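Side-chain contacts in putative phosphomethylpyrimidine kinase (Bacteroides thetaiotaomicron, PDB 3MBH), which probably phosphorylates pyridoxal using ATP, as a pyridoxal kinase of the ribokinase clan, and binds pyridoxal: residues A[10-15]-A[22-27]; A[29-32]-A[37-40]. All coordinates share one frame; numbering follows the deposited sequence.

Contact 1: residues A[10-15]-A[22-27]; sequences IAAVHD and VSLTVV. With PXL (3-hydroxy-5-(hydroxymethyl)-2-methylisonicotinaldehyde), chain G.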
# COMPACT_ATOMS: atom_id res chain seq x y z
N ILE A 10 14.83 17.19 -12.37
CA ILE A 10 14.17 17.73 -13.55
C ILE A 10 14.08 19.23 -13.48
O ILE A 10 13.48 19.76 -12.53
CB ILE A 10 12.76 17.14 -13.67
CG1 ILE A 10 12.84 15.61 -13.71
CG2 ILE A 10 12.06 17.70 -14.91
CD1 ILE A 10 11.49 14.90 -13.61
N ALA A 11 14.65 19.94 -14.44
CA ALA A 11 14.47 21.38 -14.49
C ALA A 11 13.07 21.62 -15.16
O ALA A 11 12.85 21.18 -16.28
CB ALA A 11 15.62 22.07 -15.30
N ALA A 12 12.19 22.33 -14.46
CA ALA A 12 10.83 22.57 -14.87
C ALA A 12 10.65 24.03 -15.27
O ALA A 12 10.65 24.93 -14.42
CB ALA A 12 9.83 22.17 -13.75
N VAL A 13 10.55 24.25 -16.57
CA VAL A 13 10.45 25.60 -17.18
C VAL A 13 8.94 25.89 -17.49
O VAL A 13 8.46 25.64 -18.59
CB VAL A 13 11.36 25.74 -18.45
CG1 VAL A 13 11.41 27.22 -18.88
CG2 VAL A 13 12.78 25.11 -18.18
N HIS A 14 8.25 26.37 -16.47
CA HIS A 14 6.84 26.57 -16.47
C HIS A 14 6.57 27.77 -15.59
O HIS A 14 7.41 28.16 -14.78
CB HIS A 14 6.09 25.38 -15.86
CG HIS A 14 6.26 24.09 -16.59
ND1 HIS A 14 5.28 23.58 -17.42
CD2 HIS A 14 7.23 23.15 -16.55
CE1 HIS A 14 5.68 22.42 -17.92
NE2 HIS A 14 6.87 22.13 -17.42
N ASP A 15 5.38 28.33 -15.73
CA ASP A 15 4.91 29.36 -14.86
C ASP A 15 4.44 28.86 -13.47
O ASP A 15 4.21 27.66 -13.23
CB ASP A 15 3.81 30.12 -15.56
CG ASP A 15 2.54 29.31 -15.66
OD1 ASP A 15 2.37 28.57 -16.69
OD2 ASP A 15 1.77 29.31 -14.65
N VAL A 22 -2.42 24.13 -13.04
CA VAL A 22 -1.66 24.21 -14.26
C VAL A 22 -0.19 24.27 -13.87
O VAL A 22 0.16 24.49 -12.71
CB VAL A 22 -1.99 25.46 -15.10
CG1 VAL A 22 -3.44 25.38 -15.66
CG2 VAL A 22 -1.72 26.79 -14.31
N SER A 23 0.66 24.04 -14.84
CA SER A 23 2.06 24.45 -14.78
C SER A 23 2.78 23.95 -13.49
O SER A 23 2.65 22.77 -13.13
CB SER A 23 2.19 25.95 -15.02
OG SER A 23 1.45 26.73 -14.07
N LEU A 24 3.57 24.78 -12.81
CA LEU A 24 4.38 24.25 -11.70
C LEU A 24 3.57 23.58 -10.55
O LEU A 24 4.05 22.62 -9.91
CB LEU A 24 5.32 25.34 -11.09
CG LEU A 24 6.47 25.74 -12.02
CD1 LEU A 24 7.19 27.00 -11.40
CD2 LEU A 24 7.42 24.60 -12.31
N THR A 25 2.36 24.06 -10.29
CA THR A 25 1.58 23.52 -9.20
C THR A 25 1.00 22.15 -9.58
O THR A 25 0.41 21.50 -8.73
CB THR A 25 0.46 24.46 -8.73
OG1 THR A 25 -0.38 24.82 -9.84
CG2 THR A 25 1.03 25.70 -8.12
N VAL A 26 1.23 21.71 -10.83
CA VAL A 26 0.89 20.34 -11.25
C VAL A 26 2.19 19.53 -11.38
O VAL A 26 2.27 18.39 -10.93
CB VAL A 26 0.07 20.47 -12.57
CG1 VAL A 26 0.10 19.23 -13.39
CG2 VAL A 26 -1.40 20.91 -12.22
N VAL A 27 3.20 20.10 -12.03
CA VAL A 27 4.46 19.43 -12.33
C VAL A 27 5.20 19.04 -11.07
O VAL A 27 5.72 17.95 -10.98
CB VAL A 27 5.37 20.36 -13.20
CG1 VAL A 27 6.74 19.71 -13.42
CG2 VAL A 27 4.70 20.68 -14.55
OP4 PXL G . -0.31 24.46 -19.66
C5A PXL G . -1.54 25.14 -19.55
C5 PXL G . -1.30 26.50 -18.89
C6 PXL G . -0.18 26.84 -18.16
N1 PXL G . -0.03 28.06 -17.63
C2 PXL G . -0.92 29.07 -17.68
C3 PXL G . -2.17 28.81 -18.41
C4 PXL G . -2.33 27.48 -19.05
C4A PXL G . -3.53 27.05 -19.76
O4A PXL G . -4.46 27.77 -19.57
O3 PXL G . -3.14 29.72 -18.59
C2A PXL G . -0.55 30.35 -16.95
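The imidazole of H14 carries the V27 methyl CG2 on one face, 3.9 Å from the ring centroid and 10° off the ring normal, a CH-pi contact in which the two side chains cross at about a right angle. L24 CD2 and S23 CA approach this ring obliquely, and Y82 of the adjacent strand meets it edge-to-face. A second flat group, the pyridine ring of PXL, has the isopropyl group of V22 over one face, with CB 3.8 Å from PXL C6 and CG2 above the N1 side. At the edge of that ring D15 OD1 comes within 2.6 Å of PXL N1. Earlier in the strand, A12 CB fits against L24 CD2 (3.7 Å) and V27 CG1. The carboxylate of D15 is folded back over its own backbone, chi1 72°, which brings OD2 to 2.7 Å from S23 OG. S23 OG also lies 3.0 Å from D15 O. That carbonyl oxygen is meanwhile gripped by L24 N at 3.0 Å, an almost straight bond (163°) that ties the first turn of the helix to D15. S23 N goes to D225, itself a ligand-pocket residue. With an alanine at D15, PXL N1 and the S17 hydroxyl would probably lose their carboxylate partner and the S23 hydroxyl would be freer to turn. S17 OG bonds to D15 OD2, and S23 OG lies close to it, which probably limits the carboxylate's rotation and leaves OD1 facing the pyridine nitrogen as a polar part of the pocket wall.

Contact 2: residues A[29-32]-A[37-40]; sequences PILS and QVCP
L31 and V38 form the tight part of this contact: the methyl CG2 of V38 presses against L31 CB at 3.5 Å, closer than usual for two carbons. The same methyl also reaches the branch end of L31, with CD1 4.1 Å away, the two side chains crossing at about a right angle. V38 is turned with CG1 opposite its backbone nitrogen (chi1 174°), and this rotation aims CG2 at the helix. V38 also touches I28, one turn before L31 in helix 24-33. These residues lie in a beta-alpha-beta unit in which strand 9-17, helix 24-33 and strand 37-40 follow one another and the two strands pair in parallel; here the last turns of the helix rest on the second strand, as in the alpha/beta core of ribokinase-like enzymes. Beside S32 the packing is looser, and holds a single bridging water. S32 OG stays 4.5 Å from V38 CG2, and the water spans the gap instead, donating to S32 OG at 2.9 Å and accepting from V38 N at 2.9 Å. The serine hydroxyl is bonded in addition to I28 O, back along its own helix, which holds the oxygen where the water can reach it. The bridge thereby gives the buried amide of V38 a partner that the apolar side of the contact could not offer. S32 also packs on P29 of the second subunit.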
# COMPACT_ATOMS: atom_id res chain seq x y z
N PRO A 29 4.07 18.47 -7.73
CA PRO A 29 3.50 17.32 -6.98
C PRO A 29 3.55 15.98 -7.72
O PRO A 29 3.83 14.93 -7.11
CB PRO A 29 2.03 17.73 -6.74
CG PRO A 29 1.82 18.98 -7.37
CD PRO A 29 3.08 19.53 -7.94
N ILE A 30 3.28 15.99 -9.03
CA ILE A 30 3.27 14.74 -9.79
C ILE A 30 4.70 14.14 -9.86
O ILE A 30 4.92 13.00 -9.46
CB ILE A 30 2.73 14.95 -11.18
CG1 ILE A 30 1.22 15.25 -11.07
CG2 ILE A 30 3.08 13.68 -12.08
CD1 ILE A 30 0.51 15.51 -12.45
N LEU A 31 5.66 14.92 -10.32
CA LEU A 31 7.00 14.39 -10.51
C LEU A 31 7.64 14.06 -9.14
O LEU A 31 8.32 13.07 -9.05
CB LEU A 31 7.89 15.29 -11.39
CG LEU A 31 7.49 15.34 -12.88
CD1 LEU A 31 8.17 16.47 -13.62
CD2 LEU A 31 7.78 13.98 -13.58
N SER A 32 7.43 14.89 -8.09
CA SER A 32 7.95 14.54 -6.77
C SER A 32 7.37 13.18 -6.32
O SER A 32 8.10 12.35 -5.80
CB SER A 32 7.54 15.54 -5.69
OG SER A 32 7.88 16.85 -6.05
N GLN A 37 13.18 14.98 -8.11
CA GLN A 37 13.24 16.35 -7.61
C GLN A 37 12.98 17.32 -8.78
O GLN A 37 13.61 17.19 -9.82
CB GLN A 37 14.60 16.67 -6.97
CG GLN A 37 14.65 18.11 -6.50
CD GLN A 37 15.98 18.47 -5.83
OE1 GLN A 37 16.92 17.72 -5.89
NE2 GLN A 37 16.02 19.61 -5.15
N VAL A 38 12.04 18.25 -8.61
CA VAL A 38 11.69 19.23 -9.59
C VAL A 38 12.31 20.56 -9.16
O VAL A 38 12.13 21.01 -8.00
CB VAL A 38 10.20 19.40 -9.68
CG1 VAL A 38 9.83 20.53 -10.62
CG2 VAL A 38 9.53 18.07 -10.05
N CYS A 39 13.08 21.13 -10.07
CA CYS A 39 13.81 22.37 -9.87
C CYS A 39 13.20 23.40 -10.80
O CYS A 39 13.50 23.43 -12.01
CB CYS A 39 15.27 22.18 -10.17
SG CYS A 39 16.11 21.09 -9.07
N PRO A 40 12.37 24.29 -10.25
CA PRO A 40 11.66 25.25 -11.10
C PRO A 40 12.54 26.38 -11.66
O PRO A 40 13.35 26.98 -10.91
CB PRO A 40 10.61 25.86 -10.16
CG PRO A 40 11.15 25.62 -8.76
CD PRO A 40 11.98 24.36 -8.83
O HOH W 1 10.51 17.95 -6.11

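Overall arrangement
Contacts 1 and 2 use successive turns of helix 24-33 and lie on neighbouring parallel strands, their centres 8 Å apart. The strands are probably stitched by two hydrogen bonds, I10 N to Q37 O at 2.8 Å and C39 N to I10 O at 2.9 Å. Between helix and sheet the two contacts merge: A12 CB packs 3.5 Å from V38 CG1, and I10 CD1 3.7 Å from L31 CD1. Only contact 1 borders pyridoxal; in contact 2 the side chain of L31 is about 13 Å from the bound PXL. The side chain of S32 in contact 2 lies about 10 Å from that of H277, a zinc ligand elsewhere in this protein's structures, though no zinc is bound to this chain. Both contacts touch the second subunit.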